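Local coordinates for protein dihydropyrimidinase (Brevibacillus agri, PDB 3SFW) that hydrolyses the cyclic amide bond of dihydropyrimidines, probably by means of a hydroxide activated between the two zinc ions of its active site, at residues 47-52 / 394-399; 179-184 / 236-241; 309-314 / 370-375; 400-405 / 424-429. All coordinates share one frame; numbering follows the deposited sequence.

Interaction 1 of 4, residues 47-52 / 394-399; sequences GYYLLP and VLFDPT
The ring of Tyr48 lies obliquely against Leu395 and Asp397: CD2 of Tyr48 comes to 3.9 Å from Leu395 CB, while its CD1 and CE1 rest on CB of Asp397. In the plane of that ring, at its edge, sits the carboxylate oxygen Asp397 OD2, 3.8 Å from Tyr48 CE1, with the carboxylate turned 49° from the ring. The edge of the Tyr49 ring meets that of Phe396 through the two CD2 atoms, and Tyr49 CE2 lies 3.7 Å from CG of Pro398, whose side chain it crosses at about a right angle. Leu51 approaches the Phe396 side chain obliquely, setting its CD1 3.7 Å from Phe396 CB. With CG anti to the backbone N (chi1 -175°), Phe396 keeps CB against Leu51 and sends its ring out to meet Phe350 edge-to-face. Leu50 and Leu395 lie side by side, pointing the same way, on the face opposite Tyr49 and Phe396.

Beneath the side chains the backbones are held by four hydrogen bonds, two between Tyr49 and Phe396 and two between Leu51 and Val394, all of 2.9 Å between N and O. Where the pairing ends, a water donates to both Gly47 O and Asp397 OD1. The same OD1 accepts from Thr399 N at 3.0 Å and from its hydroxyl, both on one face of the carboxylate, which fixes the turn after the strand. Strand 9-11 flanks strand 49-52 on its other edge. The whole is a strongly twisted antiparallel ladder ending in an Asx turn, in the beta-rich part that amidohydrolases of this family carry beside their metal-binding barrel.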
loop_
_atom_site.group_PDB
_atom_site.type_symbol
_atom_site.label_atom_id
_atom_site.label_comp_id
_atom_site.label_asym_id
_atom_site.label_seq_id
_atom_site.Cartn_x
_atom_site.Cartn_y
_atom_site.Cartn_z
ATOM N N GLY A 47 15.166 -44.831 -3.738
ATOM C CA GLY A 47 15.187 -43.981 -2.543
ATOM C C GLY A 47 15.666 -42.544 -2.800
ATOM O O GLY A 47 15.776 -41.738 -1.875
ATOM N N TYR A 48 15.947 -42.226 -4.051
ATOM C CA TYR A 48 16.391 -40.846 -4.379
ATOM C C TYR A 48 15.318 -40.092 -5.154
ATOM O O TYR A 48 14.556 -40.691 -5.958
ATOM C CB TYR A 48 17.673 -40.864 -5.242
ATOM C CG TYR A 48 18.865 -41.608 -4.629
ATOM C CD1 TYR A 48 19.022 -41.741 -3.241
ATOM C CD2 TYR A 48 19.796 -42.212 -5.457
ATOM C CE1 TYR A 48 20.147 -42.436 -2.708
ATOM C CE2 TYR A 48 20.889 -42.883 -4.942
ATOM C CZ TYR A 48 21.055 -43.001 -3.590
ATOM O OH TYR A 48 22.200 -43.647 -3.129
ATOM N N TYR A 49 15.368 -38.775 -5.035
ATOM C CA TYR A 49 14.840 -37.887 -6.052
ATOM C C TYR A 49 15.857 -37.663 -7.207
ATOM O O TYR A 49 17.065 -37.569 -6.975
ATOM C CB TYR A 49 14.556 -36.505 -5.455
ATOM C CG TYR A 49 13.400 -36.465 -4.500
ATOM C CD1 TYR A 49 12.154 -36.996 -4.861
ATOM C CD2 TYR A 49 13.546 -35.899 -3.224
ATOM C CE1 TYR A 49 11.094 -36.949 -3.963
ATOM C CE2 TYR A 49 12.489 -35.846 -2.330
ATOM C CZ TYR A 49 11.296 -36.430 -2.680
ATOM O OH TYR A 49 10.244 -36.324 -1.802
ATOM N N LEU A 50 15.351 -37.586 -8.436
ATOM C CA LEU A 50 16.127 -37.044 -9.566
ATOM C C LEU A 50 15.686 -35.591 -9.707
ATOM O O LEU A 50 14.520 -35.323 -10.055
ATOM C CB LEU A 50 15.801 -37.773 -10.872
ATOM C CG LEU A 50 16.305 -39.198 -11.075
ATOM C CD1 LEU A 50 15.834 -40.100 -10.043
ATOM C CD2 LEU A 50 16.003 -39.764 -12.477
ATOM N N LEU A 51 16.614 -34.670 -9.485
ATOM C CA LEU A 51 16.344 -33.215 -9.596
ATOM C C LEU A 51 17.049 -32.660 -10.800
ATOM O O LEU A 51 18.161 -33.092 -11.102
ATOM C CB LEU A 51 16.875 -32.496 -8.356
ATOM C CG LEU A 51 16.357 -33.045 -7.015
ATOM C CD1 LEU A 51 17.004 -32.312 -5.838
ATOM C CD2 LEU A 51 14.834 -32.901 -6.958
ATOM N N PRO A 52 16.453 -31.663 -11.482
ATOM C CA PRO A 52 17.276 -30.904 -12.438
ATOM C C PRO A 52 18.436 -30.257 -11.686
ATOM O O PRO A 52 18.242 -29.744 -10.572
ATOM C CB PRO A 52 16.307 -29.811 -12.976
ATOM C CG PRO A 52 14.901 -30.365 -12.676
ATOM C CD PRO A 52 15.106 -31.083 -11.323
ATOM N N VAL A 394 20.669 -34.392 -10.666
ATOM C CA VAL A 394 21.174 -34.687 -9.323
ATOM C C VAL A 394 20.394 -35.851 -8.746
ATOM O O VAL A 394 19.153 -35.849 -8.770
ATOM C CB VAL A 394 21.018 -33.457 -8.409
ATOM C CG1 VAL A 394 21.458 -33.795 -6.988
ATOM C CG2 VAL A 394 21.852 -32.301 -8.967
ATOM N N LEU A 395 21.111 -36.854 -8.211
ATOM C CA LEU A 395 20.474 -37.880 -7.429
ATOM C C LEU A 395 20.559 -37.455 -5.970
ATOM O O LEU A 395 21.669 -37.293 -5.438
ATOM C CB LEU A 395 21.205 -39.227 -7.625
ATOM C CG LEU A 395 21.231 -39.814 -9.045
ATOM C CD1 LEU A 395 21.551 -41.317 -8.999
ATOM C CD2 LEU A 395 20.029 -39.547 -9.806
ATOM N N PHE A 396 19.395 -37.177 -5.358
ATOM C CA PHE A 396 19.344 -36.512 -4.046
ATOM C C PHE A 396 18.611 -37.420 -3.048
ATOM O O PHE A 396 17.493 -37.920 -3.338
ATOM C CB PHE A 396 18.591 -35.172 -4.200
ATOM C CG PHE A 396 18.568 -34.344 -2.953
ATOM C CD1 PHE A 396 19.635 -33.471 -2.655
ATOM C CD2 PHE A 396 17.443 -34.347 -2.127
ATOM C CE1 PHE A 396 19.611 -32.690 -1.499
ATOM C CE2 PHE A 396 17.393 -33.519 -0.991
ATOM C CZ PHE A 396 18.465 -32.693 -0.685
ATOM N N ASP A 397 19.271 -37.728 -1.926
ATOM C CA ASP A 397 18.667 -38.549 -0.876
ATOM C C ASP A 397 18.091 -37.682 0.243
ATOM O O ASP A 397 18.809 -37.057 1.006
ATOM C CB ASP A 397 19.678 -39.575 -0.328
ATOM C CG ASP A 397 19.059 -40.552 0.669
ATOM O OD1 ASP A 397 17.977 -40.259 1.199
ATOM O OD2 ASP A 397 19.679 -41.624 0.934
ATOM N N PRO A 398 16.757 -37.542 0.263
ATOM C CA PRO A 398 16.134 -36.560 1.168
ATOM C C PRO A 398 16.157 -37.011 2.654
ATOM O O PRO A 398 15.838 -36.221 3.553
ATOM C CB PRO A 398 14.691 -36.488 0.640
ATOM C CG PRO A 398 14.450 -37.891 0.066
ATOM C CD PRO A 398 15.765 -38.311 -0.525
ATOM N N THR A 399 16.539 -38.260 2.907
ATOM C CA THR A 399 16.416 -38.835 4.285
ATOM C C THR A 399 17.680 -38.675 5.154
ATOM O O THR A 399 17.612 -38.746 6.382
ATOM C CB THR A 399 16.064 -40.350 4.232
ATOM O OG1 THR A 399 17.155 -41.089 3.694
ATOM C CG2 THR A 399 14.841 -40.572 3.383
HETATM O O HOH W 1 15.983 -42.423 0.692
#

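Interaction 2 of 4, residues 179-184 / 236-241; sequences LVQVHA and YVVHVS. With ZN (zinc ion), chain D.
His183 and His239 meet at a zinc ion, which His183 ND1 and His239 NE2 each bind at 2.2 Å. These two atoms, His183 ND1 and His239 NE2, lie 2.9 Å apart because both bind the metal. The rings form an offset edge-to-face pair, planes at 85°, with CE1 of His239 3.1 Å above the plane of the His183 ring, toward its rim. His239 CG sits between the backbone N and the carbonyl carbon (chi1 50°), which brings the ring's end nearer to 179-184. Two waters and the carboxylated Lys150 complete this site. Glu185 accepts from His183 NE2 and helps fix the ring's rotation.

Backbone hydrogen bonds join the strands in parallel: Tyr236 N to Val180 O (2.8 Å), Val182 N to Tyr236 O, and Val238 N to Val182 O. A water continues the ladder from Ala184 N to Val238 O.

Among apolar contacts, Leu179 CD2 lies 3.8 Å from Tyr236 CB, and Gln181 lies side by side with Tyr236. With the side chain of Leu179 cut back to alanine, a gap is likely to open beside CB of Tyr236, its ring less firmly held.

In the parallel barrel sheet, helix 163-176 packs on Val180 and Val182, helix 214-230 on Val182 and Ala184, helix 243-254 on Val237.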
loop_
_atom_site.group_PDB
_atom_site.type_symbol
_atom_site.label_atom_id
_atom_site.label_comp_id
_atom_site.label_asym_id
_atom_site.label_seq_id
_atom_site.Cartn_x
_atom_site.Cartn_y
_atom_site.Cartn_z
ATOM N N LEU A 179 18.388 -8.604 -19.804
ATOM C CA LEU A 179 17.833 -8.405 -18.444
ATOM C C LEU A 179 18.877 -7.577 -17.662
ATOM O O LEU A 179 20.084 -7.838 -17.792
ATOM C CB LEU A 179 17.716 -9.796 -17.781
ATOM C CG LEU A 179 17.197 -9.824 -16.328
ATOM C CD1 LEU A 179 15.804 -9.259 -16.259
ATOM C CD2 LEU A 179 17.230 -11.272 -15.899
ATOM N N VAL A 180 18.427 -6.540 -16.954
ATOM C CA VAL A 180 19.338 -5.714 -16.131
ATOM C C VAL A 180 19.200 -6.212 -14.685
ATOM O O VAL A 180 18.107 -6.236 -14.146
ATOM C CB VAL A 180 19.005 -4.219 -16.222
ATOM C CG1 VAL A 180 19.926 -3.417 -15.265
ATOM C CG2 VAL A 180 19.265 -3.717 -17.665
ATOM N N GLN A 181 20.346 -6.559 -14.091
ATOM C CA GLN A 181 20.456 -6.939 -12.693
ATOM C C GLN A 181 20.924 -5.726 -11.906
ATOM O O GLN A 181 21.814 -5.017 -12.372
ATOM C CB GLN A 181 21.506 -7.990 -12.562
ATOM C CG GLN A 181 21.100 -9.328 -13.177
ATOM C CD GLN A 181 22.304 -10.202 -13.359
ATOM O OE1 GLN A 181 22.465 -11.247 -12.677
ATOM N NE2 GLN A 181 23.157 -9.795 -14.216
ATOM N N VAL A 182 20.383 -5.519 -10.703
ATOM C CA VAL A 182 20.986 -4.523 -9.824
ATOM C C VAL A 182 21.411 -5.101 -8.489
ATOM O O VAL A 182 20.642 -5.798 -7.864
ATOM C CB VAL A 182 20.014 -3.343 -9.591
ATOM C CG1 VAL A 182 20.385 -2.573 -8.410
ATOM C CG2 VAL A 182 19.938 -2.463 -10.848
ATOM N N HIS A 183 22.544 -4.605 -7.975
ATOM C CA HIS A 183 22.865 -4.640 -6.541
ATOM C C HIS A 183 22.279 -3.348 -5.959
ATOM O O HIS A 183 22.816 -2.256 -6.211
ATOM C CB HIS A 183 24.417 -4.657 -6.311
ATOM C CG HIS A 183 24.803 -4.561 -4.857
ATOM N ND1 HIS A 183 25.482 -5.562 -4.182
ATOM C CD2 HIS A 183 24.550 -3.586 -3.941
ATOM C CE1 HIS A 183 25.662 -5.183 -2.924
ATOM N NE2 HIS A 183 25.090 -4.002 -2.747
ATOM N N ALA A 184 21.176 -3.468 -5.207
ATOM C CA ALA A 184 20.389 -2.268 -4.847
ATOM C C ALA A 184 20.626 -1.904 -3.375
ATOM O O ALA A 184 19.821 -2.251 -2.498
ATOM C CB ALA A 184 18.858 -2.504 -5.110
ATOM N N TYR A 236 16.070 -7.394 -12.688
ATOM C CA TYR A 236 16.266 -8.507 -11.764
ATOM C C TYR A 236 17.067 -8.002 -10.565
ATOM O O TYR A 236 18.169 -7.560 -10.699
ATOM C CB TYR A 236 16.998 -9.630 -12.497
ATOM C CG TYR A 236 17.313 -10.864 -11.674
ATOM C CD1 TYR A 236 18.423 -10.888 -10.813
ATOM C CD2 TYR A 236 16.627 -12.069 -11.915
ATOM C CE1 TYR A 236 18.808 -12.082 -10.154
ATOM C CE2 TYR A 236 16.961 -13.249 -11.248
ATOM C CZ TYR A 236 18.038 -13.249 -10.366
ATOM O OH TYR A 236 18.480 -14.447 -9.839
ATOM N N VAL A 237 16.434 -7.967 -9.410
ATOM C CA VAL A 237 17.070 -7.450 -8.214
ATOM C C VAL A 237 17.807 -8.596 -7.532
ATOM O O VAL A 237 17.173 -9.549 -7.046
ATOM C CB VAL A 237 16.029 -6.856 -7.222
ATOM C CG1 VAL A 237 16.787 -6.175 -6.018
ATOM C CG2 VAL A 237 15.092 -5.838 -7.943
ATOM N N VAL A 238 19.145 -8.515 -7.438
ATOM C CA VAL A 238 19.898 -9.653 -6.870
ATOM C C VAL A 238 19.862 -9.514 -5.331
ATOM O O VAL A 238 19.550 -8.442 -4.811
ATOM C CB VAL A 238 21.401 -9.705 -7.319
ATOM C CG1 VAL A 238 21.516 -9.711 -8.867
ATOM C CG2 VAL A 238 22.186 -8.496 -6.760
ATOM N N HIS A 239 20.107 -10.631 -4.651
ATOM C CA HIS A 239 20.143 -10.683 -3.178
ATOM C C HIS A 239 19.187 -9.698 -2.501
ATOM O O HIS A 239 19.628 -8.846 -1.738
ATOM C CB HIS A 239 21.600 -10.564 -2.593
ATOM C CG HIS A 239 22.428 -9.409 -3.122
ATOM N ND1 HIS A 239 21.968 -8.102 -3.168
ATOM C CD2 HIS A 239 23.738 -9.363 -3.494
ATOM C CE1 HIS A 239 22.947 -7.312 -3.610
ATOM N NE2 HIS A 239 24.030 -8.058 -3.794
ATOM N N VAL A 240 17.881 -9.932 -2.654
ATOM C CA VAL A 240 16.876 -9.202 -1.846
ATOM C C VAL A 240 16.959 -9.735 -0.385
ATOM O O VAL A 240 16.905 -10.956 -0.169
ATOM C CB VAL A 240 15.444 -9.425 -2.438
ATOM C CG1 VAL A 240 14.357 -8.771 -1.536
ATOM C CG2 VAL A 240 15.372 -8.837 -3.839
ATOM N N SER A 241 17.224 -8.847 0.596
ATOM C CA SER A 241 17.494 -9.362 1.952
ATOM C C SER A 241 16.438 -8.975 2.960
ATOM O O SER A 241 16.464 -9.441 4.115
ATOM C CB SER A 241 18.869 -8.866 2.458
ATOM O OG SER A 241 18.834 -7.474 2.777
HETATM ZN ZN ZN D . 26.011 -7.650 -4.630
HETATM O O HOH W 2 19.858 -5.807 -4.161
HETATM O O HOH W 3 28.063 -7.340 -4.977
HETATM O O HOH W 4 27.095 -7.886 -2.687
#

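Interaction 3 of 4, residues 309-314 / 370-375; sequences LQTVGS and TKVAKL
Thr311 CG2 meets two residues of the helix: it lies 3.8 Å from CG2 of Val372 and 3.9 Å from CD1 of Leu375, so that one methyl is shared by residues a helical turn apart. Val372 crosses the threonine side chain at about a right angle, while Leu375 comes at it obliquely. Next to this cluster the aliphatic start of Lys371 lies over Gln310, with Lys371 CG 3.8 Å from Gln310 CB and Lys371 CB 3.7 Å from the carbonyl Gln310 O.

One shell further out, Thr311 has its hydroxyl between the backbone N and the carbonyl carbon (chi1 61°), which turns CG2 to the helix and lets OG1 hydrogen-bond to Tyr236 OH of strand 234-237, the next strand but one in the sheet. Lys371 bends at three successive torsions, chi2 to chi4 all near 55°, and this fold brings NZ back to a salt bridge with Asp366 of its own helix. Val372 is backed by Ile55 and Pro57 of strand 49-59, and Leu375 by Tyr260 of strand 258-263. Within the helix, Lys374 N and Leu375 N donate to Thr370 O and Lys371 O.

Helix 361-376 thus closes over strand 311-312 of the barrel, whose chain runs on to the zinc ligand Asp315. The chemistry is of dispersion and fit: mostly methyl and methylene groups do the touching, and the polar ends of Thr311 and Lys371 are satisfied by Tyr236 and Asp366. The joint therefore depends on shape, and its one lysine offers its hydrocarbon part while its charge is probably offset, at least in part, by Asp366.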
loop_
_atom_site.group_PDB
_atom_site.type_symbol
_atom_site.label_atom_id
_atom_site.label_comp_id
_atom_site.label_asym_id
_atom_site.label_seq_id
_atom_site.Cartn_x
_atom_site.Cartn_y
_atom_site.Cartn_z
ATOM N N LEU A 309 9.337 -13.286 -5.109
ATOM C CA LEU A 309 10.746 -13.586 -5.489
ATOM C C LEU A 309 10.760 -14.884 -6.256
ATOM O O LEU A 309 9.929 -15.791 -5.951
ATOM C CB LEU A 309 11.608 -13.791 -4.228
ATOM C CG LEU A 309 11.668 -12.492 -3.377
ATOM C CD1 LEU A 309 12.495 -12.834 -2.131
ATOM C CD2 LEU A 309 12.340 -11.296 -4.157
ATOM N N GLN A 310 11.582 -14.954 -7.308
ATOM C CA GLN A 310 11.500 -16.114 -8.257
ATOM C C GLN A 310 12.694 -17.082 -8.198
ATOM O O GLN A 310 12.598 -18.211 -8.692
ATOM C CB GLN A 310 11.304 -15.637 -9.701
ATOM C CG GLN A 310 9.969 -14.900 -9.952
ATOM C CD GLN A 310 9.972 -13.487 -9.335
ATOM O OE1 GLN A 310 8.993 -13.060 -8.689
ATOM N NE2 GLN A 310 11.071 -12.799 -9.474
ATOM N N THR A 311 13.816 -16.650 -7.624
ATOM C CA THR A 311 15.067 -17.448 -7.712
ATOM C C THR A 311 15.869 -17.375 -6.409
ATOM O O THR A 311 15.719 -16.445 -5.591
ATOM C CB THR A 311 16.022 -16.941 -8.826
ATOM O OG1 THR A 311 16.395 -15.573 -8.512
ATOM C CG2 THR A 311 15.330 -17.004 -10.204
ATOM N N VAL A 312 16.759 -18.358 -6.246
ATOM C CA VAL A 312 17.749 -18.292 -5.146
ATOM C C VAL A 312 19.136 -18.491 -5.742
ATOM O O VAL A 312 19.409 -19.504 -6.418
ATOM C CB VAL A 312 17.496 -19.363 -4.072
ATOM C CG1 VAL A 312 18.660 -19.329 -3.006
ATOM C CG2 VAL A 312 16.158 -19.139 -3.387
ATOM N N GLY A 313 20.000 -17.503 -5.531
ATOM C CA GLY A 313 21.389 -17.627 -5.925
ATOM C C GLY A 313 22.237 -17.606 -4.659
ATOM O O GLY A 313 21.725 -17.315 -3.575
ATOM N N SER A 314 23.528 -17.907 -4.774
ATOM C CA SER A 314 24.381 -17.969 -3.553
ATOM C C SER A 314 25.063 -16.622 -3.237
ATOM O O SER A 314 25.298 -16.330 -2.056
ATOM C CB SER A 314 25.480 -19.052 -3.693
ATOM O OG SER A 314 26.296 -18.755 -4.818
ATOM N N THR A 370 14.799 -24.185 -12.566
ATOM C CA THR A 370 14.023 -23.943 -13.809
ATOM C C THR A 370 13.758 -22.464 -14.069
ATOM O O THR A 370 13.994 -21.949 -15.179
ATOM C CB THR A 370 12.681 -24.670 -13.734
ATOM O OG1 THR A 370 12.889 -26.037 -13.341
ATOM C CG2 THR A 370 11.904 -24.562 -15.092
ATOM N N LYS A 371 13.303 -21.740 -13.045
ATOM C CA LYS A 371 13.029 -20.295 -13.227
ATOM C C LYS A 371 14.343 -19.501 -13.481
ATOM O O LYS A 371 14.365 -18.464 -14.166
ATOM C CB LYS A 371 12.226 -19.730 -12.032
ATOM C CG LYS A 371 11.530 -18.389 -12.321
ATOM C CD LYS A 371 10.602 -18.489 -13.586
ATOM C CE LYS A 371 9.535 -19.573 -13.560
ATOM N NZ LYS A 371 8.720 -19.517 -12.304
ATOM N N VAL A 372 15.431 -20.003 -12.930
ATOM C CA VAL A 372 16.732 -19.394 -13.179
ATOM C C VAL A 372 17.104 -19.596 -14.670
ATOM O O VAL A 372 17.465 -18.641 -15.346
ATOM C CB VAL A 372 17.839 -20.110 -12.353
ATOM C CG1 VAL A 372 19.233 -19.504 -12.694
ATOM C CG2 VAL A 372 17.557 -19.998 -10.814
ATOM N N ALA A 373 16.905 -20.810 -15.216
ATOM C CA ALA A 373 17.218 -21.014 -16.651
ATOM C C ALA A 373 16.361 -20.096 -17.524
ATOM O O ALA A 373 16.823 -19.544 -18.512
ATOM C CB ALA A 373 16.970 -22.505 -17.063
ATOM N N LYS A 374 15.099 -19.957 -17.161
ATOM C CA LYS A 374 14.180 -19.187 -17.967
ATOM C C LYS A 374 14.526 -17.654 -17.968
ATOM O O LYS A 374 14.604 -17.012 -19.025
ATOM C CB LYS A 374 12.766 -19.428 -17.443
ATOM C CG LYS A 374 12.242 -20.825 -17.875
ATOM C CD LYS A 374 10.962 -21.160 -17.158
ATOM C CE LYS A 374 10.354 -22.456 -17.780
ATOM N NZ LYS A 374 9.040 -22.613 -17.105
ATOM N N LEU A 375 14.847 -17.116 -16.800
ATOM C CA LEU A 375 15.142 -15.685 -16.704
ATOM C C LEU A 375 16.490 -15.379 -17.355
ATOM O O LEU A 375 16.715 -14.264 -17.771
ATOM C CB LEU A 375 15.185 -15.230 -15.233
ATOM C CG LEU A 375 13.774 -15.130 -14.635
ATOM C CD1 LEU A 375 13.818 -14.878 -13.073
ATOM C CD2 LEU A 375 13.008 -14.007 -15.361
#

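Interaction 4 of 4, residues 400-405 / 424-429; sequences VQRTIS and HGDVIS
Gly425 O is gripped by the side chain of Arg402: NE donates to it at 3.0 Å in a bond of 156° at the hydrogen, and NH2 adds a weak one at 3.4 Å. The oxygen lies in the guanidinium plane, at its edge. Arg402 NE also forms a salt bridge with Asp426 OD1 at 3.4 Å, well out of that plane, so charge alone acts there. CG of Arg402 sits between the backbone N and the carbonyl carbon (chi1 66°), from where the extended chain carries NE to Gly425 O.

Gly425 N donates to Val400 O at 2.8 Å, the sole backbone hydrogen bond between the segments. CG of Gln401 makes a CH-pi contact over the imidazole face of His424, 3.6 Å from the ring centre. CB of Val400 packs 3.7 Å from CB of Asp426.

A leucine in place of Arg402 would probably leave Gly425 O without its side-chain donors and Asp426 with one positive neighbour fewer.

Asp426 OD2 has a second salt bridge, to Lys441, so the buried carboxylate lies between two cations, which is likely to keep it ionised. Where strand 400-403 crosses strand 424-429 at 88°, the arginine adds a side-chain bond to sparse backbone pairing.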
loop_
_atom_site.group_PDB
_atom_site.type_symbol
_atom_site.label_atom_id
_atom_site.label_comp_id
_atom_site.label_asym_id
_atom_site.label_seq_id
_atom_site.Cartn_x
_atom_site.Cartn_y
_atom_site.Cartn_z
ATOM N N VAL A 400 18.810 -38.416 4.522
ATOM C CA VAL A 400 20.085 -38.378 5.218
ATOM C C VAL A 400 20.164 -37.171 6.136
ATOM O O VAL A 400 19.961 -36.029 5.713
ATOM C CB VAL A 400 21.251 -38.357 4.197
ATOM C CG1 VAL A 400 22.610 -38.146 4.887
ATOM C CG2 VAL A 400 21.218 -39.612 3.283
ATOM N N GLN A 401 20.471 -37.408 7.407
ATOM C CA GLN A 401 20.766 -36.298 8.308
ATOM C C GLN A 401 22.242 -36.060 8.345
ATOM O O GLN A 401 23.027 -36.993 8.451
ATOM C CB GLN A 401 20.331 -36.617 9.722
ATOM C CG GLN A 401 18.900 -36.985 9.865
ATOM C CD GLN A 401 18.545 -37.122 11.323
ATOM O OE1 GLN A 401 18.390 -36.107 12.030
ATOM N NE2 GLN A 401 18.590 -38.366 11.830
ATOM N N ARG A 402 22.641 -34.797 8.308
ATOM C CA ARG A 402 24.071 -34.502 8.410
ATOM C C ARG A 402 24.291 -33.107 8.968
ATOM O O ARG A 402 23.347 -32.357 9.167
ATOM C CB ARG A 402 24.772 -34.692 7.061
ATOM C CG ARG A 402 24.318 -33.700 6.008
ATOM C CD ARG A 402 24.975 -33.989 4.666
ATOM N NE ARG A 402 24.338 -33.218 3.615
ATOM C CZ ARG A 402 24.787 -32.060 3.152
ATOM N NH1 ARG A 402 25.958 -31.554 3.578
ATOM N NH2 ARG A 402 24.091 -31.435 2.193
ATOM N N THR A 403 25.524 -32.825 9.352
ATOM C CA THR A 403 25.863 -31.501 9.868
ATOM C C THR A 403 26.727 -30.787 8.831
ATOM O O THR A 403 27.666 -31.358 8.315
ATOM C CB THR A 403 26.685 -31.662 11.126
ATOM O OG1 THR A 403 25.872 -32.338 12.091
ATOM C CG2 THR A 403 27.109 -30.307 11.672
ATOM N N ILE A 404 26.381 -29.555 8.498
ATOM C CA ILE A 404 27.255 -28.796 7.581
ATOM C C ILE A 404 28.545 -28.436 8.316
ATOM O O ILE A 404 28.501 -27.871 9.429
ATOM C CB ILE A 404 26.536 -27.531 7.090
ATOM C CG1 ILE A 404 25.350 -27.959 6.203
ATOM C CG2 ILE A 404 27.505 -26.666 6.229
ATOM C CD1 ILE A 404 24.541 -26.771 5.606
ATOM N N SER A 405 29.681 -28.636 7.653
ATOM C CA SER A 405 30.949 -28.321 8.288
ATOM C C SER A 405 32.061 -28.000 7.307
ATOM O O SER A 405 32.177 -28.656 6.276
ATOM C CB SER A 405 31.399 -29.535 9.127
ATOM O OG SER A 405 32.499 -29.123 9.935
ATOM N N HIS A 424 18.600 -32.141 6.671
ATOM C CA HIS A 424 18.353 -33.380 5.953
ATOM C C HIS A 424 18.545 -33.161 4.476
ATOM O O HIS A 424 18.134 -32.125 3.939
ATOM C CB HIS A 424 16.903 -33.837 6.170
ATOM C CG HIS A 424 16.612 -34.235 7.578
ATOM N ND1 HIS A 424 16.154 -35.490 7.912
ATOM C CD2 HIS A 424 16.749 -33.556 8.739
ATOM C CE1 HIS A 424 16.030 -35.571 9.226
ATOM N NE2 HIS A 424 16.366 -34.404 9.751
ATOM N N GLY A 425 19.041 -34.184 3.812
ATOM C CA GLY A 425 19.220 -34.173 2.358
ATOM C C GLY A 425 20.701 -34.258 2.035
ATOM O O GLY A 425 21.505 -33.603 2.658
ATOM N N ASP A 426 21.057 -35.159 1.125
ATOM C CA ASP A 426 22.454 -35.362 0.749
ATOM C C ASP A 426 22.493 -35.514 -0.781
ATOM O O ASP A 426 21.706 -36.264 -1.378
ATOM C CB ASP A 426 22.995 -36.630 1.468
ATOM C CG ASP A 426 24.532 -36.652 1.596
ATOM O OD1 ASP A 426 25.185 -35.607 1.408
ATOM O OD2 ASP A 426 25.079 -37.737 1.919
ATOM N N VAL A 427 23.386 -34.755 -1.411
ATOM C CA VAL A 427 23.673 -34.908 -2.856
ATOM C C VAL A 427 24.557 -36.134 -3.099
ATOM O O VAL A 427 25.729 -36.176 -2.658
ATOM C CB VAL A 427 24.344 -33.622 -3.398
ATOM C CG1 VAL A 427 24.773 -33.793 -4.862
ATOM C CG2 VAL A 427 23.342 -32.412 -3.246
ATOM N N ILE A 428 23.978 -37.167 -3.700
ATOM C CA ILE A 428 24.711 -38.434 -3.851
ATOM C C ILE A 428 25.529 -38.455 -5.130
ATOM O O ILE A 428 26.735 -38.713 -5.088
ATOM C CB ILE A 428 23.757 -39.640 -3.829
ATOM C CG1 ILE A 428 22.899 -39.597 -2.546
ATOM C CG2 ILE A 428 24.534 -40.993 -4.058
ATOM C CD1 ILE A 428 23.709 -39.570 -1.230
ATOM N N SER A 429 24.871 -38.226 -6.275
ATOM C CA SER A 429 25.562 -38.204 -7.562
ATOM C C SER A 429 25.073 -37.033 -8.407
ATOM O O SER A 429 23.943 -36.588 -8.237
ATOM C CB SER A 429 25.330 -39.516 -8.290
ATOM O OG SER A 429 25.866 -40.559 -7.483
#

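How the interactions relate
Interactions 1 and 4 are consecutive parts of one sheet, since strand 393-403 pairs with strand 49-59 and with strand 422-432. They touch where Leu395 N lies 2.8 Å from Ser429 O and Leu395 O lies 2.9 Å from Ile428 N, probable hydrogen bonds at a classic beta bulge. Interactions 2 and 3 share the parallel barrel sheet, their centres about 12 Å apart, and Tyr236 CE2 packs 4.0 Å from Leu375 CD1. Zinc is bound directly in interaction 2, whereas the Thr311 side chain is about 12 Å from a zinc ion. Interactions 1 and 4 are remote from it, each centred about 30 Å from interaction 2; helix 361-376 of interaction 3 leads along the chain toward their strand 393-403.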